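Local coordinates for protein alpha-1,6-mannanase (Bacteroides thetaiotaomicron, PDB 4V1S) that probably hydrolyses alpha-1,6-linked mannan as a glycoside hydrolase of family GH76, in a bacterium of the human gut, at residues Lys200-Met213 with Tyr224-Val236. Sequence-based numbering, arbitrary orientation.
Sequences KNTICSAVTMLSCM and YLDAAIRINDWTV
Met213 and Cys212 pack on Ala228 where two consecutive helices come close in an antiparallel helical hairpin, in keeping with the (alpha/alpha)6 barrel of GH76 enzymes. The axes of 202-213 and 224-236 approach to 8.3 Å, with 155° between their N-to-C directions. With only a methyl at Ala228, the chains come close here: its CA is 4.6 Å from Met209 CA.

Apolar contacts fill most of the seam. Met213 bends at chi2 and chi3 (-50° and -54°), which brings SD to 3.6 Å from Ala228 CB and also against Leu225 CD1. Cys212 SG lies 3.8 Å from Ala227 CB. The Met209 and Ile231 side chains run past each other in opposite directions, CG against CG2. The bend at chi3 of Met209 carries CE to Asn232 OD1, an oxygen that takes a hydrogen bond from Trp274 of helix 264-281. The side chains of Thr208 and Ile231 cross at about a right angle, CG2 meeting CD1.

Polar groups gather at the start of helix 202-213. Thr235 OG1 hydrogen-bonds back to Ile231 O (2.7 Å), coming from above the carbonyl plane, and that oxygen also accepts Thr235 N. The same hydroxyl sits 2.7 Å from Ser205 OG. A valine in place of Thr235 would probably leave Ser205 OG facing a methyl group and Ile231 O without its second donor.

Trp234 lies at this end. Its NE1 hydrogen-bonds to Leu183 O, and Lys200 NZ forms a salt bridge with Asp180. Ser205 OG lies at the edge of the indole, 3.9 Å from Trp234 CZ3, and Lys200 CB is 4.0 Å from Trp234 CH2.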
loop_
_atom_site.group_PDB
_atom_site.type_symbol
_atom_site.label_atom_id
_atom_site.label_comp_id
_atom_site.label_asym_id
_atom_site.label_seq_id
_atom_site.Cartn_x
_atom_site.Cartn_y
_atom_site.Cartn_z
ATOM N N LYS A 200 -19.019 -3.898 1.266
ATOM C CA LYS A 200 -18.140 -2.899 1.869
ATOM C C LYS A 200 -16.970 -3.619 2.519
ATOM O O LYS A 200 -17.129 -4.671 3.121
ATOM C CB LYS A 200 -18.899 -2.003 2.869
ATOM C CG LYS A 200 -19.971 -1.180 2.181
ATOM C CD LYS A 200 -20.555 -0.137 3.098
ATOM C CE LYS A 200 -21.387 0.885 2.323
ATOM N NZ LYS A 200 -21.738 2.058 3.179
ATOM N N ASN A 201 -15.788 -3.043 2.372
ATOM C CA ASN A 201 -14.526 -3.790 2.496
ATOM C C ASN A 201 -13.540 -3.115 3.452
ATOM O O ASN A 201 -13.389 -1.889 3.470
ATOM C CB ASN A 201 -13.874 -3.953 1.096
ATOM C CG ASN A 201 -14.741 -4.754 0.155
ATOM O OD1 ASN A 201 -14.377 -5.868 -0.271
ATOM N ND2 ASN A 201 -15.909 -4.221 -0.142
ATOM N N THR A 202 -12.902 -3.938 4.273
ATOM C CA THR A 202 -11.928 -3.463 5.203
ATOM C C THR A 202 -10.846 -2.650 4.504
ATOM O O THR A 202 -10.470 -1.606 5.009
ATOM C CB THR A 202 -11.292 -4.633 5.964
ATOM O OG1 THR A 202 -12.325 -5.352 6.639
ATOM C CG2 THR A 202 -10.268 -4.115 6.957
ATOM N N ILE A 203 -10.382 -3.106 3.351
ATOM C CA ILE A 203 -9.272 -2.403 2.703
ATOM C C ILE A 203 -9.694 -0.978 2.350
ATOM O O ILE A 203 -8.895 -0.051 2.486
ATOM C CB ILE A 203 -8.671 -3.147 1.495
ATOM C CG1 ILE A 203 -7.399 -2.432 0.996
ATOM C CG2 ILE A 203 -9.686 -3.335 0.375
ATOM C CD1 ILE A 203 -6.284 -2.352 2.029
ATOM N N CYS A 204 -10.941 -0.801 1.913
ATOM C CA CYS A 204 -11.444 0.532 1.640
ATOM C C CYS A 204 -11.476 1.416 2.892
ATOM O O CYS A 204 -11.033 2.552 2.821
ATOM C CB CYS A 204 -12.821 0.460 0.997
ATOM S SG CYS A 204 -12.825 -0.477 -0.529
ATOM N N SER A 205 -11.967 0.889 4.025
ATOM C CA SER A 205 -11.844 1.602 5.290
ATOM C C SER A 205 -10.403 2.003 5.564
ATOM O O SER A 205 -10.108 3.156 5.870
ATOM C CB SER A 205 -12.310 0.749 6.467
ATOM O OG SER A 205 -13.724 0.589 6.486
ATOM N N ALA A 206 -9.523 1.017 5.473
ATOM C CA ALA A 206 -8.158 1.161 5.967
ATOM C C ALA A 206 -7.311 2.144 5.164
ATOM O O ALA A 206 -6.633 3.021 5.741
ATOM C CB ALA A 206 -7.499 -0.216 6.051
ATOM N N VAL A 207 -7.331 2.047 3.844
ATOM C CA VAL A 207 -6.558 2.997 3.056
ATOM C C VAL A 207 -7.183 4.405 3.115
ATOM O O VAL A 207 -6.489 5.423 3.016
ATOM C CB VAL A 207 -6.353 2.580 1.583
ATOM C CG1 VAL A 207 -5.557 1.295 1.513
ATOM C CG2 VAL A 207 -7.651 2.482 0.787
ATOM N N THR A 208 -8.512 4.477 3.254
ATOM C CA THR A 208 -9.147 5.772 3.384
ATOM C C THR A 208 -8.781 6.417 4.744
ATOM O O THR A 208 -8.470 7.606 4.801
ATOM C CB THR A 208 -10.657 5.660 3.158
ATOM O OG1 THR A 208 -10.920 5.154 1.872
ATOM C CG2 THR A 208 -11.361 6.977 3.286
ATOM N N MET A 209 -8.788 5.627 5.823
ATOM C CA MET A 209 -8.352 6.114 7.096
ATOM C C MET A 209 -6.918 6.627 7.078
ATOM O O MET A 209 -6.637 7.715 7.582
ATOM C CB MET A 209 -8.475 5.037 8.181
ATOM C CG MET A 209 -9.924 4.747 8.592
ATOM S SD MET A 209 -10.154 3.185 9.481
ATOM C CE MET A 209 -8.844 3.300 10.694
ATOM N N LEU A 210 -6.012 5.861 6.486
ATOM C CA LEU A 210 -4.624 6.266 6.468
ATOM C C LEU A 210 -4.462 7.548 5.642
ATOM O O LEU A 210 -3.750 8.460 6.046
ATOM C CB LEU A 210 -3.720 5.140 5.960
ATOM C CG LEU A 210 -2.231 5.486 6.014
ATOM C CD1 LEU A 210 -1.771 5.821 7.431
ATOM C CD2 LEU A 210 -1.401 4.338 5.483
ATOM N N SER A 211 -5.138 7.616 4.502
ATOM C CA SER A 211 -5.108 8.807 3.653
ATOM C C SER A 211 -5.630 10.027 4.412
ATOM O O SER A 211 -5.036 11.118 4.363
ATOM C CB SER A 211 -5.946 8.600 2.393
ATOM O OG SER A 211 -5.425 7.589 1.548
ATOM N N CYS A 212 -6.761 9.843 5.097
ATOM C CA CYS A 212 -7.338 10.900 5.930
ATOM C C CYS A 212 -6.337 11.393 6.973
ATOM O O CYS A 212 -6.173 12.595 7.160
ATOM C CB CYS A 212 -8.614 10.422 6.640
ATOM S SG CYS A 212 -10.101 10.395 5.633
ATOM N N MET A 213 -5.671 10.463 7.653
ATOM C CA MET A 213 -4.709 10.857 8.677
ATOM C C MET A 213 -3.498 11.592 8.089
ATOM O O MET A 213 -3.014 12.576 8.681
ATOM C CB MET A 213 -4.292 9.665 9.533
ATOM C CG MET A 213 -5.427 9.120 10.387
ATOM S SD MET A 213 -6.316 10.373 11.363
ATOM C CE MET A 213 -4.972 11.153 12.245
ATOM N N TYR A 224 -10.866 15.647 8.151
ATOM C CA TYR A 224 -10.141 14.422 7.838
ATOM C C TYR A 224 -9.977 13.502 9.067
ATOM O O TYR A 224 -10.147 12.282 8.974
ATOM C CB TYR A 224 -8.772 14.753 7.262
ATOM C CG TYR A 224 -8.797 15.329 5.853
ATOM C CD1 TYR A 224 -9.320 14.605 4.800
ATOM C CD2 TYR A 224 -8.236 16.562 5.581
ATOM C CE1 TYR A 224 -9.319 15.115 3.509
ATOM C CE2 TYR A 224 -8.236 17.095 4.301
ATOM C CZ TYR A 224 -8.762 16.365 3.254
ATOM O OH TYR A 224 -8.740 16.883 1.963
ATOM N N LEU A 225 -9.634 14.089 10.211
ATOM C CA LEU A 225 -9.564 13.338 11.465
ATOM C C LEU A 225 -10.932 12.767 11.815
ATOM O O LEU A 225 -11.043 11.589 12.174
ATOM C CB LEU A 225 -9.038 14.203 12.611
ATOM C CG LEU A 225 -9.010 13.547 14.007
ATOM C CD1 LEU A 225 -8.153 12.286 14.051
ATOM C CD2 LEU A 225 -8.511 14.538 15.033
ATOM N N ASP A 226 -11.981 13.577 11.679
ATOM C CA ASP A 226 -13.324 13.109 12.010
ATOM C C ASP A 226 -13.767 11.970 11.095
ATOM O O ASP A 226 -14.423 11.043 11.553
ATOM C CB ASP A 226 -14.331 14.261 11.959
ATOM C CG ASP A 226 -14.121 15.279 13.079
ATOM O OD1 ASP A 226 -13.547 14.933 14.152
ATOM O OD2 ASP A 226 -14.546 16.429 12.878
ATOM N N ALA A 227 -13.377 12.027 9.816
ATOM C CA ALA A 227 -13.677 10.951 8.887
ATOM C C ALA A 227 -12.960 9.662 9.306
ATOM O O ALA A 227 -13.575 8.613 9.325
ATOM C CB ALA A 227 -13.316 11.343 7.467
ATOM N N ALA A 228 -11.672 9.751 9.646
ATOM C CA ALA A 228 -10.922 8.581 10.070
ATOM C C ALA A 228 -11.580 7.924 11.290
ATOM O O ALA A 228 -11.730 6.694 11.356
ATOM C CB ALA A 228 -9.474 8.933 10.366
ATOM N N ILE A 229 -12.000 8.740 12.244
ATOM C CA ILE A 229 -12.628 8.235 13.479
ATOM C C ILE A 229 -13.949 7.549 13.179
ATOM O O ILE A 229 -14.224 6.460 13.678
ATOM C CB ILE A 229 -12.806 9.377 14.505
ATOM C CG1 ILE A 229 -11.429 9.821 15.030
ATOM C CG2 ILE A 229 -13.694 8.946 15.665
ATOM C CD1 ILE A 229 -11.455 11.120 15.826
ATOM N N ARG A 230 -14.762 8.190 12.345
ATOM C CA ARG A 230 -16.051 7.658 11.973
ATOM C C ARG A 230 -15.917 6.314 11.246
ATOM O O ARG A 230 -16.601 5.341 11.578
ATOM C CB ARG A 230 -16.793 8.687 11.105
ATOM C CG ARG A 230 -18.155 8.257 10.637
ATOM C CD ARG A 230 -18.820 9.332 9.781
ATOM N NE ARG A 230 -18.075 9.582 8.545
ATOM C CZ ARG A 230 -17.401 10.685 8.221
ATOM N NH1 ARG A 230 -17.346 11.744 9.027
ATOM N NH2 ARG A 230 -16.773 10.736 7.044
ATOM N N ILE A 231 -15.057 6.281 10.224
ATOM C CA ILE A 231 -14.838 5.059 9.472
ATOM C C ILE A 231 -14.226 3.979 10.375
ATOM O O ILE A 231 -14.620 2.815 10.316
ATOM C CB ILE A 231 -13.945 5.335 8.251
ATOM C CG1 ILE A 231 -14.691 6.251 7.257
ATOM C CG2 ILE A 231 -13.510 4.029 7.604
ATOM C CD1 ILE A 231 -13.764 6.923 6.265
ATOM N N ASN A 232 -13.278 4.356 11.221
ATOM C CA ASN A 232 -12.696 3.399 12.159
ATOM C C ASN A 232 -13.725 2.779 13.095
ATOM O O ASN A 232 -13.755 1.563 13.275
ATOM C CB ASN A 232 -11.609 4.019 13.000
ATOM C CG ASN A 232 -10.928 2.986 13.875
ATOM O OD1 ASN A 232 -10.443 1.965 13.374
ATOM N ND2 ASN A 232 -10.926 3.216 15.183
ATOM N N ASP A 233 -14.562 3.621 13.689
ATOM C CA ASP A 233 -15.614 3.128 14.595
ATOM C C ASP A 233 -16.468 2.066 13.887
ATOM O O ASP A 233 -16.738 1.001 14.445
ATOM C CB ASP A 233 -16.493 4.279 15.061
ATOM C CG ASP A 233 -15.835 5.142 16.114
ATOM O OD1 ASP A 233 -14.737 4.811 16.609
ATOM O OD2 ASP A 233 -16.429 6.187 16.434
ATOM N N TRP A 234 -16.871 2.344 12.644
ATOM C CA TRP A 234 -17.663 1.375 11.874
ATOM C C TRP A 234 -16.875 0.083 11.630
ATOM O O TRP A 234 -17.408 -1.031 11.749
ATOM C CB TRP A 234 -18.134 1.972 10.535
ATOM C CG TRP A 234 -18.960 1.020 9.730
ATOM C CD1 TRP A 234 -20.330 0.840 9.788
ATOM C CD2 TRP A 234 -18.483 0.077 8.770
ATOM N NE1 TRP A 234 -20.716 -0.150 8.920
ATOM C CE2 TRP A 234 -19.606 -0.636 8.281
ATOM C CE3 TRP A 234 -17.227 -0.207 8.239
ATOM C CZ2 TRP A 234 -19.492 -1.614 7.299
ATOM C CZ3 TRP A 234 -17.114 -1.188 7.266
ATOM C CH2 TRP A 234 -18.235 -1.893 6.823
ATOM N N THR A 235 -15.614 0.244 11.235
ATOM C CA THR A 235 -14.796 -0.892 10.863
ATOM C C THR A 235 -14.543 -1.809 12.064
ATOM O O THR A 235 -14.666 -3.037 11.965
ATOM C CB THR A 235 -13.493 -0.415 10.236
ATOM O OG1 THR A 235 -13.796 0.496 9.154
ATOM C CG2 THR A 235 -12.704 -1.589 9.689
ATOM N N VAL A 236 -14.218 -1.219 13.195
ATOM C CA VAL A 236 -14.033 -1.994 14.454
ATOM C C VAL A 236 -15.333 -2.737 14.862
ATOM O O VAL A 236 -15.316 -3.890 15.298
ATOM C CB VAL A 236 -13.485 -1.062 15.568
ATOM C CG1 VAL A 236 -13.570 -1.711 16.934
ATOM C CG2 VAL A 236 -12.047 -0.652 15.220
#